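Local coordinates for protein esterase E25 (Uncultured bacterium, PDB 4Q05) that hydrolyses carboxylic esters, probably through a serine nucleophile, as a dimeric member of the GTSAG motif subfamily of bacterial hormone-sensitive lipases, at residues Y246-V257 with G299-A307. Residues are numbered along the deposited sequence; the frame is centred on the assembly and turned at random.
Sequences YYINDGIDRNLV and GTRDLLLSA
D253 and N249 grip the backbone of 300-303 from the neighbouring loop. With CG opposite the backbone N (chi1 -178°), D253 lays its carboxylate beside its own carbonyl, and OD2 takes the L303 N-H at 2.7 Å, nearly straight and on the anti side. The other oxygen, OD1, turns inward as an Asx motif, accepting N255 N and L256 N, each at 2.8 Å. With an alanine in place of D253, L303 N would probably lose this acceptor and the 253-256 turn, deprived of its internal clasp, could shift against 300-303. N249 spends its amide on two carbonyls: ND2 lies 2.9 Å from D302 O, in the amide plane of N249, and 3.0 Å from T300 O on a more bent path. L303 is the residue most enclosed by the facing segment, its CG meeting Y246 CD1 at 3.8 Å and its CD1 pressing on N249 O. Beyond this buried part, partly exposed L256 forms the looser margin, resting CD1 against L304 CG at 3.9 Å. At another end, R301 lies across I252 CG2 and reaches D244 of the second subunit in a salt bridge. D302 touches H332 and bonds T298 and T234 through OD2. N249 and D253 thus hold the backbone around D302, in the loop after strand 294-299, the place where the alpha/beta-hydrolase fold carries its triad acid, probably D302.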
loop_
_atom_site.group_PDB
_atom_site.type_symbol
_atom_site.label_atom_id
_atom_site.label_comp_id
_atom_site.label_asym_id
_atom_site.label_seq_id
_atom_site.Cartn_x
_atom_site.Cartn_y
_atom_site.Cartn_z
ATOM N N TYR A 246 -2.728 12.722 5.309
ATOM C CA TYR A 246 -3.427 13.801 6.019
ATOM C C TYR A 246 -3.621 15.006 5.102
ATOM O O TYR A 246 -4.596 15.737 5.215
ATOM C CB TYR A 246 -2.631 14.243 7.247
ATOM C CG TYR A 246 -2.788 13.373 8.469
ATOM C CD1 TYR A 246 -4.039 12.925 8.874
ATOM C CD2 TYR A 246 -1.686 13.020 9.233
ATOM C CE1 TYR A 246 -4.189 12.148 10.023
ATOM C CE2 TYR A 246 -1.822 12.243 10.379
ATOM C CZ TYR A 246 -3.081 11.815 10.762
ATOM O OH TYR A 246 -3.224 11.045 11.881
ATOM N N TYR A 247 -2.671 15.222 4.200
ATOM C CA TYR A 247 -2.702 16.399 3.335
ATOM C C TYR A 247 -3.281 16.057 1.973
ATOM O O TYR A 247 -4.194 16.724 1.485
ATOM C CB TYR A 247 -1.299 17.009 3.230
ATOM C CG TYR A 247 -0.762 17.411 4.592
ATOM C CD1 TYR A 247 -1.006 18.678 5.118
ATOM C CD2 TYR A 247 -0.033 16.516 5.362
ATOM C CE1 TYR A 247 -0.522 19.043 6.382
ATOM C CE2 TYR A 247 0.440 16.867 6.612
ATOM C CZ TYR A 247 0.199 18.124 7.119
ATOM O OH TYR A 247 0.688 18.444 8.379
ATOM N N ILE A 248 -2.769 14.984 1.381
ATOM C CA ILE A 248 -3.225 14.550 0.078
ATOM C C ILE A 248 -4.691 14.131 0.094
ATOM O O ILE A 248 -5.446 14.428 -0.840
ATOM C CB ILE A 248 -2.381 13.369 -0.424
ATOM C CG1 ILE A 248 -0.906 13.787 -0.565
ATOM C CG2 ILE A 248 -2.947 12.836 -1.745
ATOM C CD1 ILE A 248 0.012 12.672 -1.097
ATOM N N ASN A 249 -5.097 13.414 1.138
ATOM C CA ASN A 249 -6.464 12.897 1.177
ATOM C C ASN A 249 -7.413 13.793 1.983
ATOM O O ASN A 249 -8.544 13.417 2.272
ATOM C CB ASN A 249 -6.494 11.440 1.655
ATOM C CG ASN A 249 -6.008 10.489 0.593
ATOM O OD1 ASN A 249 -6.022 10.828 -0.592
ATOM N ND2 ASN A 249 -5.586 9.289 0.995
ATOM N N ASP A 250 -6.957 14.995 2.308
ATOM C CA ASP A 250 -7.821 15.974 2.959
ATOM C C ASP A 250 -8.997 16.281 2.020
ATOM O O ASP A 250 -8.795 16.736 0.896
ATOM C CB ASP A 250 -7.035 17.248 3.246
ATOM C CG ASP A 250 -7.786 18.197 4.169
ATOM O OD1 ASP A 250 -8.853 18.684 3.768
ATOM O OD2 ASP A 250 -7.319 18.442 5.297
ATOM N N GLY A 251 -10.217 16.016 2.469
ATOM C CA GLY A 251 -11.389 16.192 1.630
ATOM C C GLY A 251 -11.675 14.997 0.729
ATOM O O GLY A 251 -12.653 14.998 -0.019
ATOM N N ILE A 252 -10.827 13.971 0.792
ATOM C CA ILE A 252 -10.987 12.790 -0.056
ATOM C C ILE A 252 -11.413 11.554 0.737
ATOM O O ILE A 252 -12.014 10.630 0.198
ATOM C CB ILE A 252 -9.699 12.521 -0.881
ATOM C CG1 ILE A 252 -9.541 13.619 -1.938
ATOM C CG2 ILE A 252 -9.739 11.142 -1.542
ATOM C CD1 ILE A 252 -8.210 13.614 -2.662
ATOM N N ASP A 253 -11.116 11.551 2.033
ATOM C CA ASP A 253 -11.574 10.479 2.893
ATOM C C ASP A 253 -12.997 10.840 3.337
ATOM O O ASP A 253 -13.187 11.776 4.096
ATOM C CB ASP A 253 -10.636 10.350 4.098
ATOM C CG ASP A 253 -11.016 9.211 5.019
ATOM O OD1 ASP A 253 -12.186 9.160 5.476
ATOM O OD2 ASP A 253 -10.140 8.363 5.275
ATOM N N ARG A 254 -13.988 10.098 2.865
ATOM C CA ARG A 254 -15.388 10.469 3.096
ATOM C C ARG A 254 -15.798 10.311 4.554
ATOM O O ARG A 254 -16.850 10.801 4.964
ATOM C CB ARG A 254 -16.314 9.635 2.217
ATOM C CG ARG A 254 -16.391 8.180 2.650
ATOM C CD ARG A 254 -16.911 7.269 1.556
ATOM N NE ARG A 254 -17.096 5.940 2.118
ATOM C CZ ARG A 254 -18.270 5.338 2.272
ATOM N NH1 ARG A 254 -19.380 5.930 1.849
ATOM N NH2 ARG A 254 -18.323 4.136 2.834
ATOM N N ASN A 255 -14.967 9.628 5.338
ATOM C CA ASN A 255 -15.305 9.358 6.720
ATOM C C ASN A 255 -14.644 10.298 7.715
ATOM O O ASN A 255 -15.335 10.942 8.503
ATOM C CB ASN A 255 -15.043 7.891 7.066
ATOM C CG ASN A 255 -15.744 6.947 6.108
ATOM O OD1 ASN A 255 -15.142 6.015 5.569
ATOM N ND2 ASN A 255 -17.018 7.209 5.862
ATOM N N LEU A 256 -13.315 10.377 7.692
ATOM C CA LEU A 256 -12.602 11.315 8.545
ATOM C C LEU A 256 -12.616 12.725 7.950
ATOM O O LEU A 256 -12.618 13.723 8.685
ATOM C CB LEU A 256 -11.164 10.852 8.772
ATOM C CG LEU A 256 -10.991 9.557 9.568
ATOM C CD1 LEU A 256 -9.510 9.197 9.717
ATOM C CD2 LEU A 256 -11.654 9.709 10.934
ATOM N N VAL A 257 -12.644 12.785 6.621
ATOM C CA VAL A 257 -12.629 14.038 5.855
ATOM C C VAL A 257 -11.365 14.884 6.024
ATOM O O VAL A 257 -10.701 15.210 5.044
ATOM C CB VAL A 257 -13.864 14.937 6.137
ATOM C CG1 VAL A 257 -13.867 16.106 5.187
ATOM C CG2 VAL A 257 -15.166 14.159 5.990
ATOM N N GLY A 299 -6.540 2.067 2.261
ATOM C CA GLY A 299 -6.964 2.230 0.883
ATOM C C GLY A 299 -6.517 3.564 0.342
ATOM O O GLY A 299 -6.004 4.390 1.091
ATOM N N THR A 300 -6.733 3.785 -0.954
ATOM C CA THR A 300 -6.204 4.965 -1.615
ATOM C C THR A 300 -6.794 6.265 -1.086
ATOM O O THR A 300 -6.171 7.308 -1.195
ATOM C CB THR A 300 -6.441 4.891 -3.130
ATOM O OG1 THR A 300 -7.826 4.627 -3.358
ATOM C CG2 THR A 300 -5.600 3.767 -3.751
ATOM N N ARG A 301 -7.999 6.220 -0.523
ATOM C CA ARG A 301 -8.641 7.455 -0.067
ATOM C C ARG A 301 -8.570 7.636 1.448
ATOM O O ARG A 301 -9.158 8.559 2.004
ATOM C CB ARG A 301 -10.102 7.502 -0.537
ATOM C CG ARG A 301 -10.227 7.376 -2.047
ATOM C CD ARG A 301 -11.629 7.707 -2.552
ATOM N NE ARG A 301 -11.668 7.562 -4.005
ATOM C CZ ARG A 301 -12.595 8.096 -4.790
ATOM N NH1 ARG A 301 -13.580 8.813 -4.264
ATOM N NH2 ARG A 301 -12.538 7.903 -6.107
ATOM N N ASP A 302 -7.838 6.757 2.113
ATOM C CA ASP A 302 -7.770 6.781 3.569
ATOM C C ASP A 302 -6.919 7.951 4.041
ATOM O O ASP A 302 -5.771 8.099 3.604
ATOM C CB ASP A 302 -7.137 5.483 4.042
ATOM C CG ASP A 302 -7.358 5.204 5.525
ATOM O OD1 ASP A 302 -7.715 6.124 6.301
ATOM O OD2 ASP A 302 -7.154 4.034 5.905
ATOM N N LEU A 303 -7.472 8.767 4.936
ATOM C CA LEU A 303 -6.712 9.841 5.567
ATOM C C LEU A 303 -5.546 9.257 6.356
ATOM O O LEU A 303 -4.538 9.935 6.564
ATOM C CB LEU A 303 -7.598 10.661 6.514
ATOM C CG LEU A 303 -7.096 12.064 6.856
ATOM C CD1 LEU A 303 -7.324 12.987 5.663
ATOM C CD2 LEU A 303 -7.784 12.630 8.121
ATOM N N LEU A 304 -5.691 8.004 6.796
ATOM C CA LEU A 304 -4.633 7.325 7.556
ATOM C C LEU A 304 -3.829 6.336 6.706
ATOM O O LEU A 304 -3.123 5.469 7.241
ATOM C CB LEU A 304 -5.196 6.593 8.777
ATOM C CG LEU A 304 -5.988 7.480 9.751
ATOM C CD1 LEU A 304 -6.369 6.684 10.994
ATOM C CD2 LEU A 304 -5.155 8.688 10.133
ATOM N N LEU A 305 -3.932 6.464 5.394
ATOM C CA LEU A 305 -3.089 5.666 4.503
ATOM C C LEU A 305 -1.613 5.749 4.925
ATOM O O LEU A 305 -0.945 4.727 5.060
ATOM C CB LEU A 305 -3.262 6.132 3.058
ATOM C CG LEU A 305 -2.255 5.595 2.042
ATOM C CD1 LEU A 305 -2.317 4.069 1.960
ATOM C CD2 LEU A 305 -2.477 6.236 0.660
ATOM N N SER A 306 -1.112 6.969 5.140
ATOM C CA SER A 306 0.284 7.171 5.527
ATOM C C SER A 306 0.579 6.503 6.868
ATOM O O SER A 306 1.601 5.822 7.028
ATOM C CB SER A 306 0.626 8.676 5.597
ATOM O OG SER A 306 0.703 9.246 4.304
ATOM N N ALA A 307 -0.306 6.693 7.841
ATOM C CA ALA A 307 -0.101 6.077 9.155
ATOM C C ALA A 307 0.054 4.573 8.983
ATOM O O ALA A 307 0.858 3.921 9.666
ATOM C CB ALA A 307 -1.282 6.385 10.102
#